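Protein (thiaminase I) (Bacillus subtilis, PDB 3THI) catalyses the breakdown of thiamin, transferring its pyrimidine part to a nucleophile such as an organic base and releasing the thiazole. Local coordinates at residues Val5-Tyr10 with Leu34-Trp39; Ala44-Asp49 with Ser61-Ala66; Glu126-Ile131 with Ile196-Glu201; Ala286-Val291 with Arg311-Glu316. All blocks are in the same frame, centred on the assembly; numbering follows the deposited sequence.

Contact 1: Val5-Tyr10 with Leu34-Trp39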
loop_
_atom_site.group_PDB
_atom_site.type_symbol
_atom_site.label_atom_id
_atom_site.label_comp_id
_atom_site.label_asym_id
_atom_site.label_seq_id
_atom_site.Cartn_x
_atom_site.Cartn_y
_atom_site.Cartn_z
ATOM N N VAL A 5 -18.569 10.475 1.204
ATOM C CA VAL A 5 -17.173 10.225 0.905
ATOM C C VAL A 5 -16.630 9.113 1.756
ATOM O O VAL A 5 -16.997 8.989 2.922
ATOM C CB VAL A 5 -16.310 11.464 1.261
ATOM C CG1 VAL A 5 -15.022 11.480 0.453
ATOM C CG2 VAL A 5 -17.096 12.738 1.090
ATOM N N ALA A 6 -15.704 8.347 1.189
ATOM C CA ALA A 6 -15.052 7.268 1.915
ATOM C C ALA A 6 -13.542 7.366 1.718
ATOM O O ALA A 6 -13.058 7.352 0.581
ATOM C CB ALA A 6 -15.553 5.909 1.445
ATOM N N ILE A 7 -12.814 7.560 2.818
ATOM C CA ILE A 7 -11.352 7.621 2.767
ATOM C C ILE A 7 -10.801 6.183 2.813
ATOM O O ILE A 7 -11.550 5.238 3.094
ATOM C CB ILE A 7 -10.753 8.516 3.913
ATOM C CG1 ILE A 7 -11.257 8.102 5.298
ATOM C CG2 ILE A 7 -11.100 9.959 3.666
ATOM C CD1 ILE A 7 -10.550 6.917 5.899
ATOM N N TYR A 8 -9.528 6.004 2.476
ATOM C CA TYR A 8 -8.930 4.665 2.497
ATOM C C TYR A 8 -8.806 4.190 3.948
ATOM O O TYR A 8 -8.081 4.776 4.742
ATOM C CB TYR A 8 -7.571 4.668 1.800
ATOM C CG TYR A 8 -7.060 3.283 1.517
ATOM C CD1 TYR A 8 -7.702 2.454 0.593
ATOM C CD2 TYR A 8 -5.942 2.790 2.179
ATOM C CE1 TYR A 8 -7.237 1.164 0.343
ATOM C CE2 TYR A 8 -5.469 1.507 1.938
ATOM C CZ TYR A 8 -6.118 0.699 1.025
ATOM O OH TYR A 8 -5.650 -0.577 0.819
ATOM N N PRO A 9 -9.514 3.111 4.305
ATOM C CA PRO A 9 -9.499 2.565 5.666
ATOM C C PRO A 9 -8.212 1.914 6.152
ATOM O O PRO A 9 -7.971 1.847 7.358
ATOM C CB PRO A 9 -10.663 1.568 5.642
ATOM C CG PRO A 9 -10.600 1.040 4.246
ATOM C CD PRO A 9 -10.379 2.304 3.424
ATOM N N TYR A 10 -7.381 1.443 5.226
ATOM C CA TYR A 10 -6.137 0.781 5.620
ATOM C C TYR A 10 -4.925 1.694 5.799
ATOM O O TYR A 10 -3.944 1.613 5.066
ATOM C CB TYR A 10 -5.840 -0.378 4.673
ATOM C CG TYR A 10 -6.965 -1.375 4.663
ATOM C CD1 TYR A 10 -7.235 -2.150 5.789
ATOM C CD2 TYR A 10 -7.801 -1.501 3.554
ATOM C CE1 TYR A 10 -8.315 -3.024 5.817
ATOM C CE2 TYR A 10 -8.880 -2.373 3.568
ATOM C CZ TYR A 10 -9.134 -3.131 4.704
ATOM O OH TYR A 10 -10.214 -3.980 4.749
ATOM N N LEU A 34 -20.030 16.973 4.068
ATOM C CA LEU A 34 -19.392 15.695 3.767
ATOM C C LEU A 34 -19.929 14.655 4.734
ATOM O O LEU A 34 -20.060 14.929 5.927
ATOM C CB LEU A 34 -17.866 15.784 3.931
ATOM C CG LEU A 34 -17.064 16.652 2.957
ATOM C CD1 LEU A 34 -15.568 16.414 3.154
ATOM C CD2 LEU A 34 -17.452 16.316 1.523
ATOM N N GLU A 35 -20.317 13.495 4.212
ATOM C CA GLU A 35 -20.802 12.410 5.063
ATOM C C GLU A 35 -19.852 11.236 4.892
ATOM O O GLU A 35 -19.979 10.451 3.948
ATOM C CB GLU A 35 -22.232 11.990 4.709
ATOM C CG GLU A 35 -22.772 10.910 5.648
ATOM C CD GLU A 35 -24.230 10.539 5.396
ATOM O OE1 GLU A 35 -25.060 11.439 5.125
ATOM O OE2 GLU A 35 -24.545 9.332 5.492
ATOM N N PHE A 36 -18.869 11.151 5.783
ATOM C CA PHE A 36 -17.883 10.084 5.721
ATOM C C PHE A 36 -18.500 8.741 6.004
ATOM O O PHE A 36 -19.183 8.540 7.010
ATOM C CB PHE A 36 -16.722 10.364 6.655
ATOM C CG PHE A 36 -15.861 11.507 6.207
ATOM C CD1 PHE A 36 -16.166 12.810 6.578
ATOM C CD2 PHE A 36 -14.729 11.273 5.417
ATOM C CE1 PHE A 36 -15.358 13.869 6.180
ATOM C CE2 PHE A 36 -13.912 12.320 5.008
ATOM C CZ PHE A 36 -14.225 13.626 5.392
ATOM N N THR A 37 -18.266 7.830 5.072
ATOM C CA THR A 37 -18.791 6.479 5.133
ATOM C C THR A 37 -17.647 5.485 5.216
ATOM O O THR A 37 -16.510 5.811 4.910
ATOM C CB THR A 37 -19.603 6.191 3.864
ATOM O OG1 THR A 37 -20.465 7.308 3.598
ATOM C CG2 THR A 37 -20.445 4.933 4.027
ATOM N N ASP A 38 -17.945 4.291 5.704
ATOM C CA ASP A 38 -16.948 3.247 5.792
ATOM C C ASP A 38 -17.130 2.401 4.546
ATOM O O ASP A 38 -18.173 1.786 4.356
ATOM C CB ASP A 38 -17.180 2.388 7.033
ATOM C CG ASP A 38 -16.167 2.652 8.124
ATOM O OD1 ASP A 38 -15.984 3.831 8.503
ATOM O OD2 ASP A 38 -15.559 1.671 8.609
ATOM N N TRP A 39 -16.144 2.420 3.664
ATOM C CA TRP A 39 -16.225 1.637 2.453
ATOM C C TRP A 39 -14.863 1.045 2.150
ATOM O O TRP A 39 -13.852 1.751 2.159
ATOM C CB TRP A 39 -16.709 2.492 1.288
ATOM C CG TRP A 39 -16.745 1.729 -0.012
ATOM C CD1 TRP A 39 -17.702 0.838 -0.420
ATOM C CD2 TRP A 39 -15.766 1.775 -1.061
ATOM N NE1 TRP A 39 -17.377 0.330 -1.658
ATOM C CE2 TRP A 39 -16.198 0.889 -2.071
ATOM C CE3 TRP A 39 -14.569 2.481 -1.241
ATOM C CZ2 TRP A 39 -15.472 0.692 -3.247
ATOM C CZ3 TRP A 39 -13.848 2.280 -2.412
ATOM C CH2 TRP A 39 -14.306 1.393 -3.400
HETATM O O HOH W 1 -14.540 7.402 5.244
HETATM O O HOH W 2 -13.683 4.149 4.358
#
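Val5 and Phe36 face each other as a parallel bridge pair between strands 2-6 and 33-36, the two strands of a beta-alpha-beta crossover whose helix 14-28 lies between them in sequence, a unit expected in a fold related to the periplasmic binding proteins. The pairing illustrates how a parallel edge is stitched. Thr37 N donates to Val5 O at 2.8 Å, and Phe36 CA brings its C-H to the same oxygen, Val5 O, at 3.1 Å. Val5 N in turn reaches Glu35 O, an acceptor that also takes Thr37 OG1 from the opposite face of its carbonyl plane. The Phe36 side chain can be followed outward from the bridge. Its CB is 4.0 Å from Val5 O; with CG anti to the carbonyl carbon (chi1 -70°), CD2 stays near that oxygen and the ring is carried on to Ile7, where Phe36 CE2 meets Ile7 CG2 at 3.9 Å, the methyl arriving at the ring edge close to its plane. Gln18 and Val21 of helix 14-28 also touch this side chain. Beside it, Val5 CG2 meets Leu34 CD2 at 3.6 Å, while Ala6 CB rests against Trp39 CB. Beyond the bridge the backbones separate and water takes over: one molecule accepts from Ile7 N and donates to Thr37 O, its oxygen 2.6 Å from that acceptor.

Contact 2: Ala44-Asp49 with Ser61-Ala66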
loop_
_atom_site.group_PDB
_atom_site.type_symbol
_atom_site.label_atom_id
_atom_site.label_comp_id
_atom_site.label_asym_id
_atom_site.label_seq_id
_atom_site.Cartn_x
_atom_site.Cartn_y
_atom_site.Cartn_z
ATOM N N ALA A 44 -15.991 -4.707 -1.176
ATOM C CA ALA A 44 -17.210 -4.066 -1.662
ATOM C C ALA A 44 -17.041 -3.216 -2.915
ATOM O O ALA A 44 -15.990 -2.616 -3.157
ATOM C CB ALA A 44 -17.843 -3.226 -0.558
ATOM N N ASP A 45 -18.091 -3.192 -3.722
ATOM C CA ASP A 45 -18.098 -2.371 -4.916
ATOM C C ASP A 45 -18.678 -1.016 -4.486
ATOM O O ASP A 45 -19.290 -0.895 -3.418
ATOM C CB ASP A 45 -18.944 -3.017 -6.010
ATOM C CG ASP A 45 -18.287 -4.251 -6.609
ATOM O OD1 ASP A 45 -17.031 -4.360 -6.611
ATOM O OD2 ASP A 45 -19.043 -5.112 -7.105
ATOM N N PRO A 46 -18.446 0.036 -5.283
ATOM C CA PRO A 46 -18.960 1.362 -4.933
ATOM C C PRO A 46 -20.478 1.446 -4.850
ATOM O O PRO A 46 -21.172 1.070 -5.796
ATOM C CB PRO A 46 -18.451 2.227 -6.082
ATOM C CG PRO A 46 -17.187 1.535 -6.489
ATOM C CD PRO A 46 -17.632 0.100 -6.504
ATOM N N PRO A 47 -21.016 1.863 -3.682
ATOM C CA PRO A 47 -22.471 1.990 -3.537
ATOM C C PRO A 47 -22.921 3.155 -4.434
ATOM O O PRO A 47 -22.183 4.125 -4.615
ATOM C CB PRO A 47 -22.635 2.349 -2.049
ATOM C CG PRO A 47 -21.472 1.680 -1.400
ATOM C CD PRO A 47 -20.348 1.995 -2.375
ATOM N N ASP A 48 -24.115 3.052 -5.004
ATOM C CA ASP A 48 -24.641 4.099 -5.873
ATOM C C ASP A 48 -24.614 5.498 -5.248
ATOM O O ASP A 48 -24.440 6.500 -5.951
ATOM C CB ASP A 48 -26.082 3.768 -6.284
ATOM C CG ASP A 48 -26.173 2.601 -7.259
ATOM O OD1 ASP A 48 -25.254 1.750 -7.301
ATOM O OD2 ASP A 48 -27.193 2.544 -7.979
ATOM N N ASP A 49 -24.787 5.565 -3.931
ATOM C CA ASP A 49 -24.802 6.851 -3.241
ATOM C C ASP A 49 -23.477 7.315 -2.624
ATOM O O ASP A 49 -23.431 8.315 -1.913
ATOM C CB ASP A 49 -25.965 6.923 -2.236
ATOM C CG ASP A 49 -25.959 5.790 -1.218
ATOM O OD1 ASP A 49 -25.055 4.922 -1.243
ATOM O OD2 ASP A 49 -26.883 5.772 -0.378
ATOM N N SER A 61 -9.249 -1.667 -12.463
ATOM C CA SER A 61 -9.707 -2.236 -13.735
ATOM C C SER A 61 -11.140 -2.758 -13.668
ATOM O O SER A 61 -11.946 -2.497 -14.561
ATOM C CB SER A 61 -8.753 -3.334 -14.193
ATOM O OG SER A 61 -7.457 -2.800 -14.404
ATOM N N HIS A 62 -11.456 -3.461 -12.586
ATOM C CA HIS A 62 -12.795 -3.981 -12.363
ATOM C C HIS A 62 -13.814 -2.834 -12.246
ATOM O O HIS A 62 -14.837 -2.836 -12.926
ATOM C CB HIS A 62 -12.821 -4.823 -11.082
ATOM C CG HIS A 62 -14.201 -5.203 -10.641
ATOM N ND1 HIS A 62 -14.640 -5.043 -9.344
ATOM C CD2 HIS A 62 -15.256 -5.684 -11.338
ATOM C CE1 HIS A 62 -15.908 -5.401 -9.266
ATOM N NE2 HIS A 62 -16.305 -5.793 -10.462
ATOM N N PHE A 63 -13.546 -1.869 -11.371
ATOM C CA PHE A 63 -14.456 -0.735 -11.182
ATOM C C PHE A 63 -14.684 0.036 -12.473
ATOM O O PHE A 63 -15.802 0.450 -12.768
ATOM C CB PHE A 63 -13.940 0.226 -10.104
ATOM C CG PHE A 63 -13.937 -0.354 -8.714
ATOM C CD1 PHE A 63 -14.768 -1.422 -8.380
ATOM C CD2 PHE A 63 -13.106 0.181 -7.726
ATOM C CE1 PHE A 63 -14.766 -1.949 -7.085
ATOM C CE2 PHE A 63 -13.099 -0.341 -6.432
ATOM C CZ PHE A 63 -13.932 -1.407 -6.109
ATOM N N VAL A 64 -13.617 0.231 -13.242
ATOM C CA VAL A 64 -13.717 0.952 -14.503
ATOM C C VAL A 64 -14.558 0.205 -15.537
ATOM O O VAL A 64 -15.523 0.751 -16.074
ATOM C CB VAL A 64 -12.329 1.238 -15.099
ATOM C CG1 VAL A 64 -12.467 1.760 -16.529
ATOM C CG2 VAL A 64 -11.592 2.245 -14.234
ATOM N N ASP A 65 -14.194 -1.048 -15.802
ATOM C CA ASP A 65 -14.910 -1.850 -16.789
ATOM C C ASP A 65 -16.366 -2.088 -16.418
ATOM O O ASP A 65 -17.195 -2.325 -17.295
ATOM C CB ASP A 65 -14.203 -3.189 -17.022
ATOM C CG ASP A 65 -12.826 -3.036 -17.647
ATOM O OD1 ASP A 65 -12.415 -1.910 -18.014
ATOM O OD2 ASP A 65 -12.149 -4.070 -17.783
ATOM N N ALA A 66 -16.677 -2.031 -15.124
ATOM C CA ALA A 66 -18.048 -2.226 -14.666
ATOM C C ALA A 66 -18.884 -0.947 -14.770
ATOM O O ALA A 66 -20.089 -0.966 -14.505
ATOM C CB ALA A 66 -18.065 -2.756 -13.243
#
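Apolar and C-H edge contacts join the loop before strand 52-56 to helix 60-65: Pro46 lies over a face of Phe63 while the Asp45 carboxylate meets the edges of Phe63 and His62. No hydrogen bond links the two segments, and the contact is an example of a charge, that of Asp45, paired outside them, with Arg347. Pro46 CD sits over one face of Phe63 in a CH-pi arrangement, 3.9 Å from the ring centroid and displaced toward the rim, with CE1 its nearest ring atom. Phe63 CE1 also has Asp45 OD1 at 3.3 Å, but at the edge and near the ring plane; the carboxylate plane stands almost perpendicular to the ring, at 88°. Asp45 OD1 approaches a second edge, 3.1 Å from His62 CE1, so the oxygen meets C-H edges of both rings, a placement likely to be electrostatically favourable. Phe63 reaches this spot because its CG stands anti to the carbonyl carbon (chi1 -67°), which carries the ring out of the helix toward the loop. With an alanine at Phe63, Pro46 would probably lose the surface it lies on and Asp45 OD1 one of its two ring edges. Around the pair, Arg347 of helix 346-353 touches the side chains of His62 and Phe63 and forms a salt bridge with Asp45 OD1, while from strand 52-56 Phe53 meets Pro46 and Leu55 meets Phe63.

Contact 3: Glu126-Ile131 with Ile196-Glu201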
loop_
_atom_site.group_PDB
_atom_site.type_symbol
_atom_site.label_atom_id
_atom_site.label_comp_id
_atom_site.label_asym_id
_atom_site.label_seq_id
_atom_site.Cartn_x
_atom_site.Cartn_y
_atom_site.Cartn_z
ATOM N N GLU A 126 19.252 -13.294 -0.510
ATOM C CA GLU A 126 20.414 -12.755 0.193
ATOM C C GLU A 126 20.025 -12.614 1.668
ATOM O O GLU A 126 20.865 -12.761 2.560
ATOM C CB GLU A 126 20.811 -11.389 -0.372
ATOM C CG GLU A 126 21.553 -11.434 -1.703
ATOM C CD GLU A 126 21.773 -10.047 -2.289
ATOM O OE1 GLU A 126 21.218 -9.077 -1.733
ATOM O OE2 GLU A 126 22.487 -9.918 -3.310
ATOM N N LEU A 127 18.737 -12.357 1.915
ATOM C CA LEU A 127 18.217 -12.222 3.274
ATOM C C LEU A 127 18.302 -13.585 3.961
ATOM O O LEU A 127 18.685 -13.678 5.121
ATOM C CB LEU A 127 16.752 -11.765 3.245
ATOM C CG LEU A 127 16.190 -10.832 4.328
ATOM C CD1 LEU A 127 14.687 -11.085 4.470
ATOM C CD2 LEU A 127 16.895 -11.006 5.664
ATOM N N TYR A 128 17.935 -14.637 3.232
ATOM C CA TYR A 128 17.978 -15.992 3.766
ATOM C C TYR A 128 19.391 -16.424 4.166
ATOM O O TYR A 128 19.569 -17.119 5.170
ATOM C CB TYR A 128 17.401 -16.997 2.766
ATOM C CG TYR A 128 17.428 -18.413 3.293
ATOM C CD1 TYR A 128 16.464 -18.857 4.197
ATOM C CD2 TYR A 128 18.445 -19.287 2.934
ATOM C CE1 TYR A 128 16.516 -20.137 4.734
ATOM C CE2 TYR A 128 18.510 -20.572 3.468
ATOM C CZ TYR A 128 17.544 -20.991 4.371
ATOM O OH TYR A 128 17.627 -22.248 4.931
ATOM N N LYS A 129 20.389 -16.040 3.373
ATOM C CA LYS A 129 21.775 -16.392 3.678
ATOM C C LYS A 129 22.249 -15.741 4.980
ATOM O O LYS A 129 23.199 -16.208 5.595
ATOM C CB LYS A 129 22.699 -15.986 2.522
ATOM C CG LYS A 129 22.516 -16.856 1.284
ATOM C CD LYS A 129 23.518 -16.536 0.182
ATOM C CE LYS A 129 23.195 -17.332 -1.078
ATOM N NZ LYS A 129 24.049 -16.940 -2.238
ATOM N N LYS A 130 21.561 -14.679 5.394
ATOM C CA LYS A 130 21.893 -13.935 6.604
ATOM C C LYS A 130 21.119 -14.370 7.832
ATOM O O LYS A 130 21.696 -14.565 8.895
ATOM C CB LYS A 130 21.684 -12.437 6.378
ATOM C CG LYS A 130 22.625 -11.851 5.345
ATOM C CD LYS A 130 24.086 -12.035 5.740
ATOM C CE LYS A 130 25.004 -11.577 4.615
ATOM N NZ LYS A 130 26.434 -11.547 5.046
ATOM N N ILE A 131 19.804 -14.493 7.699
ATOM C CA ILE A 131 18.983 -14.898 8.832
ATOM C C ILE A 131 18.593 -16.378 8.850
ATOM O O ILE A 131 18.287 -16.925 9.913
ATOM C CB ILE A 131 17.737 -14.011 8.985
ATOM C CG1 ILE A 131 16.825 -14.161 7.782
ATOM C CG2 ILE A 131 18.159 -12.553 9.176
ATOM C CD1 ILE A 131 15.503 -13.471 7.956
ATOM N N ILE A 196 8.153 -17.547 4.251
ATOM C CA ILE A 196 7.456 -18.256 5.316
ATOM C C ILE A 196 8.484 -19.029 6.140
ATOM O O ILE A 196 8.425 -19.064 7.371
ATOM C CB ILE A 196 6.404 -19.216 4.722
ATOM C CG1 ILE A 196 5.251 -18.403 4.121
ATOM C CG2 ILE A 196 5.920 -20.204 5.770
ATOM C CD1 ILE A 196 4.334 -19.195 3.196
ATOM N N ASN A 197 9.448 -19.613 5.443
ATOM C CA ASN A 197 10.507 -20.366 6.093
ATOM C C ASN A 197 11.325 -19.473 7.040
ATOM O O ASN A 197 11.739 -19.905 8.128
ATOM C CB ASN A 197 11.427 -20.986 5.039
ATOM C CG ASN A 197 12.409 -21.959 5.640
ATOM O OD1 ASN A 197 12.015 -22.955 6.257
ATOM N ND2 ASN A 197 13.687 -21.668 5.494
ATOM N N MET A 198 11.558 -18.232 6.621
ATOM C CA MET A 198 12.323 -17.286 7.432
ATOM C C MET A 198 11.540 -16.713 8.618
ATOM O O MET A 198 12.095 -16.493 9.699
ATOM C CB MET A 198 12.853 -16.139 6.560
ATOM C CG MET A 198 13.881 -16.584 5.514
ATOM S SD MET A 198 14.718 -15.194 4.728
ATOM C CE MET A 198 13.653 -14.915 3.238
ATOM N N ALA A 199 10.244 -16.505 8.407
ATOM C CA ALA A 199 9.358 -15.929 9.413
ATOM C C ALA A 199 8.716 -16.929 10.365
ATOM O O ALA A 199 8.466 -16.615 11.534
ATOM C CB ALA A 199 8.272 -15.109 8.723
ATOM N N GLY A 200 8.475 -18.137 9.868
ATOM C CA GLY A 200 7.805 -19.146 10.666
ATOM C C GLY A 200 6.377 -19.174 10.152
ATOM O O GLY A 200 5.823 -18.134 9.795
ATOM N N GLU A 201 5.779 -20.355 10.101
ATOM C CA GLU A 201 4.422 -20.498 9.584
ATOM C C GLU A 201 3.382 -19.722 10.379
ATOM O O GLU A 201 2.681 -18.880 9.829
ATOM C CB GLU A 201 4.033 -21.979 9.509
ATOM C CG GLU A 201 2.680 -22.242 8.847
ATOM C CD GLU A 201 2.382 -23.722 8.680
ATOM O OE1 GLU A 201 3.281 -24.552 8.937
ATOM O OE2 GLU A 201 1.243 -24.067 8.294
#
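Met198 sends its CG anti to the carbonyl carbon (chi1 -66°) and keeps chi2 extended (-169°), which sets its sulfur against the backbone of helix 124-131; the turn at chi3 (-93°) then directs CE, while Tyr128, with CG anti to its own backbone N, places its ring beside Met198 CG. Met198 SD lies 3.5 Å from Tyr128 CA, and the bend carries CE onward to the methyl CD1 of Leu127, with Leu127 CD1 itself 4.1 Å from Met198 SD. Ile131 comes across the methionine at about a right angle, Ile131 CD1 lying 3.7 Å from Met198 SD and also near Met198 CB. Met198 thus touches Leu127, Tyr128 and Ile131, three residues of helix 124-131. Against the ring the approach is from the edge: Met198 CG lies in the ring plane, 3.7 Å from Tyr128 CD1, and Met198 SD is 5.4 Å from the centroid of the Tyr128 ring. This is a Met-aromatic contact of the edge kind, and here it joins helix 124-131 to helix 186-199 within the thiaminase-1 family region. Leu147 of strand 147-149 touches both Ile131 and Met198, adding to the same apolar patch. Beyond the sulfur contact, Asn197 brings its ND2 to 3.3 Å from Tyr128 CE1, with amide and ring planes inclined by 35°. The polar ends do not pair with each other; Thr133 OG1 is hydrogen-bonded both to Asn197 ND2 and to Tyr128 OH, so a single hydroxyl, set just after helix 124-131, holds the tyrosine hydroxyl and the amide alike.

Contact 4: Ala286-Val291 with Arg311-Glu316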
loop_
_atom_site.group_PDB
_atom_site.type_symbol
_atom_site.label_atom_id
_atom_site.label_comp_id
_atom_site.label_asym_id
_atom_site.label_seq_id
_atom_site.Cartn_x
_atom_site.Cartn_y
_atom_site.Cartn_z
ATOM N N ALA A 286 -6.849 14.385 -2.608
ATOM C CA ALA A 286 -5.554 13.986 -3.143
ATOM C C ALA A 286 -4.557 15.150 -3.162
ATOM O O ALA A 286 -3.390 14.974 -3.545
ATOM C CB ALA A 286 -5.733 13.420 -4.552
ATOM N N SER A 287 -4.998 16.331 -2.724
ATOM C CA SER A 287 -4.125 17.506 -2.735
ATOM C C SER A 287 -2.949 17.318 -1.806
ATOM O O SER A 287 -3.025 16.558 -0.837
ATOM C CB SER A 287 -4.876 18.789 -2.350
ATOM O OG SER A 287 -4.959 18.949 -0.939
ATOM N N ALA A 288 -1.861 18.013 -2.120
ATOM C CA ALA A 288 -0.653 17.956 -1.332
ATOM C C ALA A 288 -0.921 18.462 0.092
ATOM O O ALA A 288 -0.427 17.891 1.075
ATOM C CB ALA A 288 0.440 18.767 -2.014
ATOM N N ASP A 289 -1.741 19.503 0.201
ATOM C CA ASP A 289 -2.098 20.077 1.498
ATOM C C ASP A 289 -2.805 19.059 2.400
ATOM O O ASP A 289 -2.440 18.890 3.568
ATOM C CB ASP A 289 -3.006 21.298 1.313
ATOM C CG ASP A 289 -2.244 22.559 0.959
ATOM O OD1 ASP A 289 -1.027 22.495 0.699
ATOM O OD2 ASP A 289 -2.872 23.634 0.949
ATOM N N THR A 290 -3.829 18.405 1.854
ATOM C CA THR A 290 -4.607 17.416 2.590
ATOM C C THR A 290 -3.768 16.224 3.031
ATOM O O THR A 290 -3.798 15.847 4.202
ATOM C CB THR A 290 -5.777 16.884 1.746
ATOM O OG1 THR A 290 -6.629 17.970 1.372
ATOM C CG2 THR A 290 -6.586 15.882 2.536
ATOM N N VAL A 291 -3.025 15.633 2.091
ATOM C CA VAL A 291 -2.196 14.472 2.400
ATOM C C VAL A 291 -1.116 14.805 3.424
ATOM O O VAL A 291 -0.860 14.017 4.341
ATOM C CB VAL A 291 -1.591 13.830 1.121
ATOM C CG1 VAL A 291 -0.530 12.792 1.489
ATOM C CG2 VAL A 291 -2.691 13.139 0.327
ATOM N N ARG A 311 2.469 12.700 -4.327
ATOM C CA ARG A 311 2.892 14.009 -4.825
ATOM C C ARG A 311 4.262 14.390 -4.271
ATOM O O ARG A 311 4.557 14.113 -3.108
ATOM C CB ARG A 311 1.863 15.067 -4.426
ATOM C CG ARG A 311 0.521 14.882 -5.072
ATOM C CD ARG A 311 -0.429 15.977 -4.672
ATOM N NE ARG A 311 -1.597 16.002 -5.542
ATOM C CZ ARG A 311 -1.628 16.573 -6.743
ATOM N NH1 ARG A 311 -0.553 17.185 -7.226
ATOM N NH2 ARG A 311 -2.717 16.477 -7.488
ATOM N N HIS A 312 5.097 15.014 -5.100
ATOM C CA HIS A 312 6.437 15.429 -4.673
ATOM C C HIS A 312 6.359 16.448 -3.539
ATOM O O HIS A 312 7.122 16.385 -2.574
ATOM C CB HIS A 312 7.207 16.084 -5.830
ATOM C CG HIS A 312 7.533 15.158 -6.957
ATOM N ND1 HIS A 312 8.483 14.165 -6.857
ATOM C CD2 HIS A 312 7.063 15.105 -8.227
ATOM C CE1 HIS A 312 8.586 13.539 -8.017
ATOM N NE2 HIS A 312 7.736 14.090 -8.865
ATOM N N GLN A 313 5.450 17.411 -3.688
ATOM C CA GLN A 313 5.251 18.482 -2.707
ATOM C C GLN A 313 5.157 18.011 -1.249
ATOM O O GLN A 313 5.679 18.672 -0.349
ATOM C CB GLN A 313 4.004 19.289 -3.077
ATOM C CG GLN A 313 3.843 20.610 -2.348
ATOM C CD GLN A 313 4.842 21.653 -2.806
ATOM O OE1 GLN A 313 5.611 22.191 -2.004
ATOM N NE2 GLN A 313 4.835 21.947 -4.103
ATOM N N VAL A 314 4.516 16.867 -1.020
ATOM C CA VAL A 314 4.371 16.344 0.339
ATOM C C VAL A 314 5.716 15.869 0.891
ATOM O O VAL A 314 6.024 16.093 2.054
ATOM C CB VAL A 314 3.326 15.208 0.418
ATOM C CG1 VAL A 314 2.965 14.934 1.865
ATOM C CG2 VAL A 314 2.086 15.585 -0.348
ATOM N N TYR A 315 6.519 15.220 0.055
ATOM C CA TYR A 315 7.835 14.761 0.482
ATOM C C TYR A 315 8.709 15.971 0.756
ATOM O O TYR A 315 9.489 15.988 1.707
ATOM C CB TYR A 315 8.484 13.921 -0.608
ATOM C CG TYR A 315 7.853 12.567 -0.772
ATOM C CD1 TYR A 315 8.129 11.543 0.139
ATOM C CD2 TYR A 315 6.976 12.306 -1.829
ATOM C CE1 TYR A 315 7.558 10.295 0.005
ATOM C CE2 TYR A 315 6.388 11.054 -1.973
ATOM C CZ TYR A 315 6.690 10.053 -1.046
ATOM O OH TYR A 315 6.126 8.814 -1.158
ATOM N N GLU A 316 8.577 16.980 -0.096
ATOM C CA GLU A 316 9.340 18.207 0.044
ATOM C C GLU A 316 9.003 18.857 1.390
ATOM O O GLU A 316 9.893 19.165 2.181
ATOM C CB GLU A 316 9.014 19.150 -1.123
ATOM C CG GLU A 316 9.304 18.532 -2.516
ATOM C CD GLU A 316 8.734 19.337 -3.706
ATOM O OE1 GLU A 316 7.957 20.296 -3.493
ATOM O OE2 GLU A 316 9.063 18.999 -4.869
#
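Arg311 extends its chain from CG to NE and lays it against Ala286 and Ala288, a case of an arginine working through its stem as well as its head. Arg311 NE donates to Ala286 O at 2.9 Å; the bond is somewhat bent (143° at the hydrogen), with the oxygen near the guanidinium plane. Arg311 CD lies 3.6 Å from Ala288 N. The far nitrogens serve other carbonyls, NH2 that of Asp78 and NH1 that of Gln79, so three backbone oxygens fix the rotation of the buried group. A methionine here would probably leave the carbonyls of Ala286, Asp78 and Gln79 without this donor. Next to the arginine, Val314 splits its branches: Val314 CG1, opposite the backbone N (chi1 -166°), meets Val291 CG1 at 4.1 Å, whereas Val314 CG2 packs on Ala288, 3.7 Å from Ala288 O. Gln313 adds its CB, 3.8 Å from Ala288 CB, before its chain bends away at chi2. The close approach, 5.5 Å between Ala288 CA and Val314 CA, is consistent with the small side chain of Ala288. The arrangement is a helix-helix junction, with the first turn of helix 288-295, Ser287 in the N-cap position, packed on the first turn of helix 312-318.

Contacts 1 and 2 touch, contact 4 lies nearby without touching, and contact 3 stands apart. Between contacts 1 and 2, with centres 15 Å apart, Trp39 NE1 probably hydrogen-bonds to Asp45 O at 2.9 Å, tying the end of the first to the loop of the second. Contact 4 lies about 20 Å from contact 1, centre to centre, yet helices link them: Val21 of helix 14-28 meets both Phe36 and Thr290, and helix 275-286, which touches Val5, leads to Ala286. Contact 3 lies 36 to 39 Å from the other centres, across the centre of the chain. Such a spread is consistent with a two-lobed binding-protein-like fold, in which ligands usually bind between lobes.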